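Local atomic coordinates of beta-d-glucoside glucohydrolase (Hypocrea jecorina, PDB entry 3ZZ1), a protein that probably hydrolyses terminal, non-reducing beta-D-glucosyl residues to release beta-D-glucose, as a secreted family 3 beta-glucosidase of cellulose breakdown. Residues G115-T120 with H182-W187; Y160-Q165 with S174-R179. One frame throughout, in Å; residues are numbered along the deposited sequence.

Contact 1: residues G115-T120 with H182-W187; sequences GPLGKT and HELYTW
Leu117 is the tightly packed end of this contact, lodged against Leu184 and Tyr185 of helix 178-194. Its CD2 lies 3.7 Å from Leu184 CD1, the two leucine side chains crossing at about a right angle. The same methyl also passes 3.8 Å from Leu184 O, a van der Waals touch on the helix backbone. Both leucines turn CG away from their own backbone N (chi1 -174° for Leu117, -176° for Leu184), which brings the two branched ends together. Leu117 CB comes to the Tyr185 ring obliquely, 4.1 Å from CD1. On one face of that ring sits Leu184 CG, 3.9 Å above the plane and over its centre, so the tyrosine is backed by its own helix neighbour. The helix opens into a pi-like turn over residues 182-186, within the TIM-barrel-like N-terminal domain of glycoside hydrolase family 3; the facing loop leaves strand 108-109 and bends through a cis peptide before Pro116. Packing is thinner toward Lys119. There the two side chains cross nearly perpendicularly and meet mainly at the tyrosine hydroxyl, with Lys119 CD 3.3 Å from Tyr185 OH and CB 3.6 Å from that same oxygen. The lysine leaves its backbone with CG between N and the carbonyl carbon (chi1 68°), then runs extended past the hydroxyl, carrying NZ to salt bridges with Asp549 and Glu553. This side too is buried, and two carboxylates there would be expected to stabilise the charged ammonium.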
loop_
_atom_site.group_PDB
_atom_site.type_symbol
_atom_site.label_atom_id
_atom_site.label_comp_id
_atom_site.label_asym_id
_atom_site.label_seq_id
_atom_site.Cartn_x
_atom_site.Cartn_y
_atom_site.Cartn_z
ATOM N N GLY A 115 -1.049 -6.903 1.976
ATOM C CA GLY A 115 -1.329 -7.393 3.318
ATOM C C GLY A 115 -0.242 -6.939 4.275
ATOM O O GLY A 115 0.931 -7.230 4.048
ATOM N N PRO A 116 -0.621 -6.244 5.364
ATOM C CA PRO A 116 -1.995 -5.980 5.800
ATOM C C PRO A 116 -2.782 -5.064 4.865
ATOM O O PRO A 116 -2.214 -4.150 4.255
ATOM C CB PRO A 116 -1.806 -5.283 7.155
ATOM C CG PRO A 116 -0.475 -4.634 7.060
ATOM C CD PRO A 116 0.363 -5.594 6.252
ATOM N N LEU A 117 -4.083 -5.319 4.756
ATOM C CA LEU A 117 -4.977 -4.400 4.075
ATOM C C LEU A 117 -5.148 -3.164 4.954
ATOM O O LEU A 117 -5.079 -2.032 4.468
ATOM C CB LEU A 117 -6.322 -5.064 3.770
ATOM C CG LEU A 117 -7.346 -4.289 2.933
ATOM C CD1 LEU A 117 -6.767 -3.812 1.598
ATOM C CD2 LEU A 117 -8.580 -5.156 2.714
ATOM N N GLY A 118 -5.348 -3.392 6.252
ATOM C CA GLY A 118 -5.345 -2.309 7.230
ATOM C C GLY A 118 -6.677 -2.052 7.906
ATOM O O GLY A 118 -7.154 -0.920 7.923
ATOM N N LYS A 119 -7.268 -3.098 8.479
ATOM C CA LYS A 119 -8.572 -2.984 9.149
ATOM C C LYS A 119 -8.549 -2.146 10.437
ATOM O O LYS A 119 -9.578 -1.615 10.855
ATOM C CB LYS A 119 -9.139 -4.375 9.448
ATOM C CG LYS A 119 -8.367 -5.149 10.503
ATOM C CD LYS A 119 -9.057 -6.448 10.831
ATOM C CE LYS A 119 -8.444 -7.104 12.052
ATOM N NZ LYS A 119 -9.120 -8.398 12.294
ATOM N N THR A 120 -7.379 -2.049 11.063
ATOM C CA THR A 120 -7.213 -1.347 12.331
ATOM C C THR A 120 -6.289 -0.148 12.129
ATOM O O THR A 120 -5.137 -0.320 11.721
ATOM C CB THR A 120 -6.590 -2.276 13.393
ATOM O OG1 THR A 120 -7.269 -3.539 13.389
ATOM C CG2 THR A 120 -6.666 -1.648 14.788
ATOM N N HIS A 182 -11.577 -14.669 1.533
ATOM C CA HIS A 182 -11.532 -14.582 0.072
ATOM C C HIS A 182 -11.927 -13.213 -0.477
ATOM O O HIS A 182 -11.248 -12.669 -1.349
ATOM C CB HIS A 182 -12.454 -15.629 -0.545
ATOM C CG HIS A 182 -11.896 -17.015 -0.527
ATOM N ND1 HIS A 182 -11.118 -17.516 -1.548
ATOM C CD2 HIS A 182 -12.015 -18.013 0.381
ATOM C CE1 HIS A 182 -10.768 -18.757 -1.264
ATOM N NE2 HIS A 182 -11.306 -19.087 -0.104
ATOM N N GLU A 183 -13.035 -12.679 0.027
ATOM C CA GLU A 183 -13.701 -11.528 -0.575
ATOM C C GLU A 183 -13.098 -10.183 -0.159
ATOM O O GLU A 183 -13.230 -9.187 -0.875
ATOM C CB GLU A 183 -15.194 -11.570 -0.249
ATOM C CG GLU A 183 -16.047 -10.594 -1.034
ATOM C CD GLU A 183 -17.526 -10.841 -0.833
ATOM O OE1 GLU A 183 -17.951 -12.021 -0.887
ATOM O OE2 GLU A 183 -18.264 -9.856 -0.625
ATOM N N LEU A 184 -12.446 -10.163 0.997
ATOM C CA LEU A 184 -11.828 -8.941 1.503
ATOM C C LEU A 184 -10.306 -9.004 1.402
ATOM O O LEU A 184 -9.687 -8.218 0.680
ATOM C CB LEU A 184 -12.277 -8.664 2.949
ATOM C CG LEU A 184 -11.809 -7.373 3.643
ATOM C CD1 LEU A 184 -12.098 -6.128 2.821
ATOM C CD2 LEU A 184 -12.438 -7.240 5.016
ATOM N N TYR A 185 -9.707 -9.953 2.114
ATOM C CA TYR A 185 -8.250 -9.992 2.252
ATOM C C TYR A 185 -7.488 -10.581 1.066
ATOM O O TYR A 185 -6.442 -10.052 0.692
ATOM C CB TYR A 185 -7.857 -10.635 3.584
ATOM C CG TYR A 185 -8.409 -9.834 4.742
ATOM C CD1 TYR A 185 -7.806 -8.639 5.134
ATOM C CD2 TYR A 185 -9.563 -10.240 5.412
ATOM C CE1 TYR A 185 -8.319 -7.886 6.178
ATOM C CE2 TYR A 185 -10.086 -9.491 6.458
ATOM C CZ TYR A 185 -9.456 -8.313 6.832
ATOM O OH TYR A 185 -9.960 -7.555 7.859
ATOM N N THR A 186 -8.009 -11.650 0.472
ATOM C CA THR A 186 -7.344 -12.288 -0.672
ATOM C C THR A 186 -7.539 -11.476 -1.951
ATOM O O THR A 186 -6.672 -11.470 -2.818
ATOM C CB THR A 186 -7.812 -13.753 -0.882
ATOM O OG1 THR A 186 -7.657 -14.483 0.337
ATOM C CG2 THR A 186 -6.978 -14.440 -1.951
ATOM N N TRP A 187 -8.675 -10.783 -2.048
ATOM C CA TRP A 187 -9.024 -9.963 -3.217
ATOM C C TRP A 187 -7.841 -9.226 -3.883
ATOM O O TRP A 187 -7.628 -9.383 -5.091
ATOM C CB TRP A 187 -10.159 -8.982 -2.865
ATOM C CG TRP A 187 -10.576 -8.059 -3.994
ATOM C CD1 TRP A 187 -9.843 -7.035 -4.533
ATOM C CD2 TRP A 187 -11.827 -8.065 -4.694
ATOM N NE1 TRP A 187 -10.553 -6.415 -5.533
ATOM C CE2 TRP A 187 -11.774 -7.025 -5.655
ATOM C CE3 TRP A 187 -12.985 -8.853 -4.612
ATOM C CZ2 TRP A 187 -12.836 -6.750 -6.526
ATOM C CZ3 TRP A 187 -14.045 -8.578 -5.479
ATOM C CH2 TRP A 187 -13.959 -7.530 -6.420
#

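Contact 2: residues Y160-Q165 with S174-R179; sequences YILNEQ and SNPDDR
Leu162, a non-glycine residue with a positive phi (74°), gives this contact both its carbonyl and its side chain. Its O accepts a 2.8 Å hydrogen bond from Ser174 OG, the donor lying in the carbonyl plane at a C=O...donor angle of 148°. The serine hydroxyl is placed there by a first torsion of -64°, with OG anti to its carbonyl carbon and beside the backbone N. Beside this bond the two side chains are pressed together at their roots, Leu162 CB lying 3.5 Å from Ser174 CB. Leu162 O also takes a weak backbone bond from Glu164 N, across the inverse gamma turn centred on Asn163, so two donors share one buried oxygen. In the TIM-barrel-like N-terminal domain, segment 160-165 is the loop that follows the barrel strand 154-160, with a cis peptide before Ile161; the chain then returns through the short strand 173-174 into helix 178-194. Asp177 is the N-cap of that helix. Toward Pro176 the contact is apolar. The end of the Leu162 side chain points at the Pro176 ring, CD1 3.6 Å from Pro176 CD and 3.8 Å from Pro176 CG. The second methyl, CD2, lies 4.1 Å from Pro176 CG, so the fork of the leucine meets the proline ring at its CG-CD side. Leu181 and Tyr185 of helix 178-194 also touch Leu162; Pro176 itself is partly exposed.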
loop_
_atom_site.group_PDB
_atom_site.type_symbol
_atom_site.label_atom_id
_atom_site.label_comp_id
_atom_site.label_asym_id
_atom_site.label_seq_id
_atom_site.Cartn_x
_atom_site.Cartn_y
_atom_site.Cartn_z
ATOM N N TYR A 160 1.183 -12.485 2.616
ATOM C CA TYR A 160 0.078 -13.422 2.444
ATOM C C TYR A 160 0.051 -14.424 3.604
ATOM O O TYR A 160 0.903 -15.306 3.677
ATOM C CB TYR A 160 0.238 -14.127 1.092
ATOM C CG TYR A 160 -0.901 -15.035 0.686
ATOM C CD1 TYR A 160 -2.092 -14.514 0.170
ATOM C CD2 TYR A 160 -0.782 -16.416 0.800
ATOM C CE1 TYR A 160 -3.140 -15.355 -0.206
ATOM C CE2 TYR A 160 -1.812 -17.260 0.424
ATOM C CZ TYR A 160 -2.989 -16.725 -0.076
ATOM O OH TYR A 160 -4.012 -17.569 -0.441
ATOM N N ILE A 161 -0.912 -14.311 4.521
ATOM C CA ILE A 161 -2.027 -13.354 4.479
ATOM C C ILE A 161 -2.526 -13.112 5.911
ATOM O O ILE A 161 -2.212 -13.893 6.818
ATOM C CB ILE A 161 -3.180 -13.892 3.578
ATOM C CG1 ILE A 161 -4.269 -12.837 3.359
ATOM C CG2 ILE A 161 -3.746 -15.222 4.113
ATOM C CD1 ILE A 161 -5.081 -13.064 2.124
ATOM N N LEU A 162 -3.285 -12.030 6.107
ATOM C CA LEU A 162 -3.969 -11.726 7.381
ATOM C C LEU A 162 -3.047 -11.232 8.504
ATOM O O LEU A 162 -3.341 -11.410 9.695
ATOM C CB LEU A 162 -4.822 -12.916 7.859
ATOM C CG LEU A 162 -5.840 -13.576 6.912
ATOM C CD1 LEU A 162 -6.392 -14.832 7.560
ATOM C CD2 LEU A 162 -6.965 -12.628 6.526
ATOM N N ASN A 163 -1.949 -10.597 8.109
ATOM C CA ASN A 163 -0.986 -9.990 9.025
ATOM C C ASN A 163 -1.429 -8.560 9.358
ATOM O O ASN A 163 -0.742 -7.589 9.030
ATOM C CB ASN A 163 0.399 -10.015 8.356
ATOM C CG ASN A 163 1.530 -9.518 9.260
ATOM O OD1 ASN A 163 2.650 -9.317 8.783
ATOM N ND2 ASN A 163 1.248 -9.314 10.550
ATOM N N GLU A 164 -2.575 -8.449 10.027
ATOM C CA GLU A 164 -3.265 -7.166 10.232
ATOM C C GLU A 164 -2.820 -6.355 11.458
ATOM O O GLU A 164 -3.346 -5.258 11.710
ATOM C CB GLU A 164 -4.784 -7.373 10.245
ATOM C CG GLU A 164 -5.365 -7.827 8.902
ATOM C CD GLU A 164 -5.247 -6.777 7.801
ATOM O OE1 GLU A 164 -5.411 -5.570 8.081
ATOM O OE2 GLU A 164 -4.986 -7.163 6.647
ATOM N N GLN A 165 -1.873 -6.899 12.221
ATOM C CA GLN A 165 -1.262 -6.183 13.342
ATOM C C GLN A 165 0.183 -6.631 13.544
ATOM O O GLN A 165 0.551 -7.752 13.188
ATOM C CB GLN A 165 -2.060 -6.391 14.641
ATOM C CG GLN A 165 -1.923 -7.791 15.241
ATOM C CD GLN A 165 -2.737 -7.975 16.490
ATOM O OE1 GLN A 165 -3.940 -7.738 16.492
ATOM N NE2 GLN A 165 -2.088 -8.410 17.563
ATOM N N SER A 174 -4.933 -15.549 12.909
ATOM C CA SER A 174 -6.041 -14.819 12.299
ATOM C C SER A 174 -7.063 -15.827 11.795
ATOM O O SER A 174 -6.756 -16.628 10.915
ATOM C CB SER A 174 -5.539 -13.965 11.134
ATOM O OG SER A 174 -4.650 -12.952 11.575
ATOM N N ASN A 175 -8.270 -15.799 12.357
ATOM C CA ASN A 175 -9.267 -16.835 12.059
ATOM C C ASN A 175 -10.591 -16.315 11.472
ATOM O O ASN A 175 -11.655 -16.568 12.045
ATOM C CB ASN A 175 -9.574 -17.681 13.311
ATOM C CG ASN A 175 -8.325 -18.162 14.037
ATOM O OD1 ASN A 175 -7.291 -18.421 13.425
ATOM N ND2 ASN A 175 -8.427 -18.292 15.359
ATOM N N PRO A 176 -10.548 -15.613 10.322
ATOM C CA PRO A 176 -11.827 -15.185 9.751
ATOM C C PRO A 176 -12.583 -16.342 9.110
ATOM O O PRO A 176 -11.989 -17.389 8.840
ATOM C CB PRO A 176 -11.405 -14.192 8.662
ATOM C CG PRO A 176 -10.080 -14.684 8.225
ATOM C CD PRO A 176 -9.413 -15.202 9.475
ATOM N N ASP A 177 -13.877 -16.142 8.867
ATOM C CA ASP A 177 -14.667 -17.069 8.053
ATOM C C ASP A 177 -14.136 -17.099 6.617
ATOM O O ASP A 177 -13.376 -16.210 6.202
ATOM C CB ASP A 177 -16.153 -16.682 8.066
ATOM C CG ASP A 177 -16.404 -15.307 7.462
ATOM O OD1 ASP A 177 -16.256 -14.298 8.176
ATOM O OD2 ASP A 177 -16.732 -15.228 6.267
ATOM N N ASP A 178 -14.540 -18.118 5.865
ATOM C CA ASP A 178 -14.048 -18.326 4.505
ATOM C C ASP A 178 -14.353 -17.157 3.562
ATOM O O ASP A 178 -13.469 -16.711 2.827
ATOM C CB ASP A 178 -14.600 -19.631 3.929
ATOM C CG ASP A 178 -14.075 -19.920 2.539
ATOM O OD1 ASP A 178 -12.904 -20.330 2.417
ATOM O OD2 ASP A 178 -14.838 -19.736 1.567
ATOM N N ARG A 179 -15.591 -16.664 3.584
ATOM C CA ARG A 179 -15.974 -15.566 2.698
ATOM C C ARG A 179 -15.135 -14.315 2.952
ATOM O O ARG A 179 -14.696 -13.667 2.002
ATOM C CB ARG A 179 -17.472 -15.247 2.780
ATOM C CG ARG A 179 -17.922 -14.242 1.720
ATOM C CD ARG A 179 -19.409 -13.946 1.781
ATOM N NE ARG A 179 -19.728 -12.758 0.991
ATOM C CZ ARG A 179 -20.791 -11.979 1.181
ATOM N NH1 ARG A 179 -21.665 -12.252 2.144
ATOM N NH2 ARG A 179 -20.970 -10.914 0.409
#

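Both contacts bring loops of the N-terminal domain against helix 178-194 or the chain leading into it. Contact 1 meets the helix body and is buried throughout; contact 2 lies farther from the chain centre, at the approach to the helix N-terminus, and has a partly exposed proline at its margin. Across contact 1 the touches are van der Waals, whereas contact 2 combines apolar packing with a side-chain-to-backbone hydrogen bond. Their centres are about 7 Å apart, and they are joined by Glu164, whose two carboxylate oxygens probably accept hydrogen bonds from the backbone N of Leu117 and Gly118. In sequence, both segments of contact 2 fall between the two segments of contact 1.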